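PDB 2QC3: malonyl CoA-acyl carrier protein transacylase from Mycobacterium tuberculosis, which catalyses the transfer of the malonyl group from malonyl-CoA to the holo acyl carrier protein, a step of fatty acid biosynthesis. Local coordinates for residues 151-156 with 246-251. Numbering follows the deposited sequence.
Sequences DLVPAN and TQPVRW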
ATOM      1  N   ASP A 151      -7.478  10.588  21.659  1.00 23.97           N
ATOM      2  CA  ASP A 151      -8.402   9.771  20.872  1.00 25.66           C
ATOM      3  C   ASP A 151      -7.924   9.587  19.440  1.00 24.71           C
ATOM      4  O   ASP A 151      -8.726   9.443  18.514  1.00 23.81           O
ATOM      5  CB  ASP A 151      -9.810  10.378  20.864  1.00 28.08           C
ATOM      6  CG  ASP A 151     -10.470  10.324  22.224  1.00 31.15           C
ATOM      7  OD1 ASP A 151     -10.205   9.363  22.980  1.00 35.32           O
ATOM      8  OD2 ASP A 151     -11.266  11.231  22.533  1.00 34.50           O
ATOM      9  N   LEU A 152      -6.609   9.604  19.262  1.00 24.07           N
ATOM     10  CA  LEU A 152      -6.021   9.407  17.951  1.00 22.93           C
ATOM     11  C   LEU A 152      -5.517   7.972  17.859  1.00 23.65           C
ATOM     12  O   LEU A 152      -5.078   7.391  18.851  1.00 23.36           O
ATOM     13  CB  LEU A 152      -4.857  10.372  17.736  1.00 21.95           C
ATOM     14  CG  LEU A 152      -5.239  11.851  17.666  1.00 21.09           C
ATOM     15  CD1 LEU A 152      -3.976  12.708  17.697  1.00 19.55           C
ATOM     16  CD2 LEU A 152      -6.055  12.111  16.404  1.00 18.21           C
ATOM     17  N   VAL A 153      -5.578   7.410  16.663  1.00 23.11           N
ATOM     18  CA  VAL A 153      -5.125   6.050  16.436  1.00 25.40           C
ATOM     19  C   VAL A 153      -3.776   6.009  15.716  1.00 24.10           C
ATOM     20  O   VAL A 153      -3.513   6.828  14.830  1.00 22.93           O
ATOM     21  CB  VAL A 153      -6.144   5.273  15.554  1.00 27.72           C
ATOM     22  CG1 VAL A 153      -5.617   3.892  15.235  1.00 27.17           C
ATOM     23  CG2 VAL A 153      -7.488   5.173  16.268  1.00 30.46           C
ATOM     24  N   PRO A 154      -2.879   5.098  16.136  1.00 23.15           N
ATOM     25  CA  PRO A 154      -1.596   5.021  15.436  1.00 23.36           C
ATOM     26  C   PRO A 154      -1.936   4.135  14.230  1.00 22.41           C
ATOM     27  O   PRO A 154      -1.645   2.934  14.215  1.00 20.38           O
ATOM     28  CB  PRO A 154      -0.679   4.333  16.450  1.00 24.45           C
ATOM     29  CG  PRO A 154      -1.618   3.503  17.260  1.00 26.77           C
ATOM     30  CD  PRO A 154      -2.812   4.408  17.436  1.00 23.45           C
ATOM     31  N   ALA A 155      -2.590   4.744  13.243  1.00 18.99           N
ATOM     32  CA  ALA A 155      -3.035   4.041  12.044  1.00 21.00           C
ATOM     33  C   ALA A 155      -1.901   3.404  11.252  1.00 21.12           C
ATOM     34  O   ALA A 155      -2.121   2.470  10.493  1.00 19.76           O
ATOM     35  CB  ALA A 155      -3.862   4.987  11.152  1.00 20.69           C
ATOM     36  N   ASN A 156      -0.690   3.921  11.430  1.00 21.82           N
ATOM     37  CA  ASN A 156       0.488   3.365  10.772  1.00 22.43           C
ATOM     38  C   ASN A 156       1.591   3.237  11.820  1.00 21.02           C
ATOM     39  O   ASN A 156       1.821   4.170  12.598  1.00 22.51           O
ATOM     40  CB  ASN A 156       1.041   4.288   9.679  1.00 24.84           C
ATOM     41  CG  ASN A 156       0.363   4.134   8.326  1.00 26.30           C
ATOM     42  OD1 ASN A 156       0.960   4.487   7.306  1.00 28.95           O
ATOM     43  ND2 ASN A 156      -0.873   3.645   8.302  1.00 23.86           N
ATOM     44  N   THR A 246     -10.306  -0.807   8.400  1.00 23.85           N
ATOM     45  CA  THR A 246     -10.436   0.004   9.607  1.00 22.29           C
ATOM     46  C   THR A 246      -9.362  -0.302  10.645  1.00 22.38           C
ATOM     47  O   THR A 246      -9.442   0.169  11.779  1.00 21.73           O
ATOM     48  CB  THR A 246     -11.813  -0.224  10.274  1.00 23.21           C
ATOM     49  OG1 THR A 246     -11.938  -1.604  10.643  1.00 21.87           O
ATOM     50  CG2 THR A 246     -12.942   0.140   9.318  1.00 20.75           C
ATOM     51  N   GLN A 247      -8.357  -1.081  10.262  1.00 21.23           N
ATOM     52  CA  GLN A 247      -7.299  -1.462  11.194  1.00 22.32           C
ATOM     53  C   GLN A 247      -5.928  -0.862  10.886  1.00 19.81           C
ATOM     54  O   GLN A 247      -5.603  -0.593   9.736  1.00 19.72           O
ATOM     55  CB  GLN A 247      -7.173  -2.990  11.232  1.00 22.34           C
ATOM     56  CG  GLN A 247      -8.437  -3.699  11.690  1.00 25.55           C
ATOM     57  CD  GLN A 247      -8.832  -3.301  13.095  1.00 29.17           C
ATOM     58  OE1 GLN A 247      -8.129  -3.609  14.062  1.00 29.07           O
ATOM     59  NE2 GLN A 247      -9.959  -2.602  13.220  1.00 28.81           N
ATOM     60  N   PRO A 248      -5.109  -0.653  11.925  1.00 20.59           N
ATOM     61  CA  PRO A 248      -3.764  -0.090  11.782  1.00 21.38           C
ATOM     62  C   PRO A 248      -2.866  -0.920  10.860  1.00 20.78           C
ATOM     63  O   PRO A 248      -2.992  -2.143  10.775  1.00 20.39           O
ATOM     64  CB  PRO A 248      -3.233  -0.088  13.213  1.00 19.12           C
ATOM     65  CG  PRO A 248      -4.487   0.100  14.029  1.00 20.35           C
ATOM     66  CD  PRO A 248      -5.456  -0.823  13.348  1.00 18.28           C
ATOM     67  N   VAL A 249      -1.960  -0.239  10.176  1.00 20.17           N
ATOM     68  CA  VAL A 249      -1.012  -0.896   9.292  1.00 20.33           C
ATOM     69  C   VAL A 249       0.241  -1.164  10.126  1.00 19.82           C
ATOM     70  O   VAL A 249       0.960  -0.229  10.484  1.00 19.30           O
ATOM     71  CB  VAL A 249      -0.642   0.021   8.088  1.00 21.23           C
ATOM     72  CG1 VAL A 249       0.469  -0.622   7.246  1.00 18.51           C
ATOM     73  CG2 VAL A 249      -1.883   0.279   7.229  1.00 17.90           C
ATOM     74  N   ARG A 250       0.493  -2.429  10.453  1.00 19.17           N
ATOM     75  CA  ARG A 250       1.678  -2.779  11.234  1.00 19.63           C
ATOM     76  C   ARG A 250       2.837  -3.094  10.283  1.00 19.11           C
ATOM     77  O   ARG A 250       3.300  -4.236  10.199  1.00 18.67           O
ATOM     78  CB  ARG A 250       1.399  -3.987  12.147  1.00 19.34           C
ATOM     79  CG  ARG A 250       0.382  -3.729  13.266  1.00 20.32           C
ATOM     80  CD  ARG A 250       0.691  -2.438  14.031  1.00 19.66           C
ATOM     81  NE  ARG A 250       2.029  -2.423  14.622  1.00 23.11           N
ATOM     82  CZ  ARG A 250       2.309  -2.708  15.893  1.00 24.65           C
ATOM     83  NH1 ARG A 250       3.567  -2.658  16.321  1.00 21.00           N
ATOM     84  NH2 ARG A 250       1.341  -3.037  16.736  1.00 21.71           N
ATOM     85  N   TRP A 251       3.297  -2.081   9.559  1.00 18.44           N
ATOM     86  CA  TRP A 251       4.399  -2.280   8.629  1.00 19.37           C
ATOM     87  C   TRP A 251       5.641  -2.727   9.397  1.00 17.79           C
ATOM     88  O   TRP A 251       6.426  -3.532   8.902  1.00 18.21           O
ATOM     89  CB  TRP A 251       4.701  -0.997   7.840  1.00 19.50           C
ATOM     90  CG  TRP A 251       5.745  -1.230   6.792  1.00 20.94           C
ATOM     91  CD1 TRP A 251       7.007  -0.714   6.761  1.00 20.85           C
ATOM     92  CD2 TRP A 251       5.647  -2.123   5.670  1.00 20.94           C
ATOM     93  NE1 TRP A 251       7.709  -1.235   5.694  1.00 22.69           N
ATOM     94  CE2 TRP A 251       6.896  -2.101   5.005  1.00 21.22           C
ATOM     95  CE3 TRP A 251       4.624  -2.940   5.163  1.00 19.88           C
ATOM     96  CZ2 TRP A 251       7.154  -2.867   3.860  1.00 20.86           C
ATOM     97  CZ3 TRP A 251       4.880  -3.708   4.021  1.00 22.43           C
ATOM     98  CH2 TRP A 251       6.138  -3.660   3.382  1.00 22.21           C
TER
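Ala155 O is gripped by two N-H donors where the short, weakly bonded strand about 249-250 lies parallel to strand 153-159, at the edge of the mixed sheet of this FabD-family acyltransferase. Val249 N donates to Ala155 O at 2.7 Å, nearly straight (171° at the hydrogen), with the donor tilted from the carbonyl plane. Asn156 ND2 reaches the same Ala155 O at 2.8 Å from the opposite face, standing well above the carbonyl plane while Ala155 O lies close to the plane of the Asn156 side-chain amide. The parallel bridge of Asn156 with Val249 rests on the Val249 N bond and on a backbone hydrogen bond between Val249 and Arg157, with Asn156 CA and Val249 CA 4.8 Å apart; Ala155 and Asn156 both face Val164 of strand 162-166 in a classic beta bulge. Pro248 CA adds a bent CA-H...O contact to Ala155 O (3.3 Å, 129° at the hydrogen). Nearer the start of strand 153-159, the side chains of Val153 and Pro248 cross at about a right angle; chi1 176° sets Val153 CG1 anti to the backbone N, and this branch comes 4.1 Å from Pro248 CG. Val249 packs against Ser92 and His195, the probable active-site pair, consistent with this strand edge bordering the catalytic centre. On that face the Asn156 and Val249 side chains run alongside each other, Asn156 ND2 lying 3.6 Å from Val249 CB.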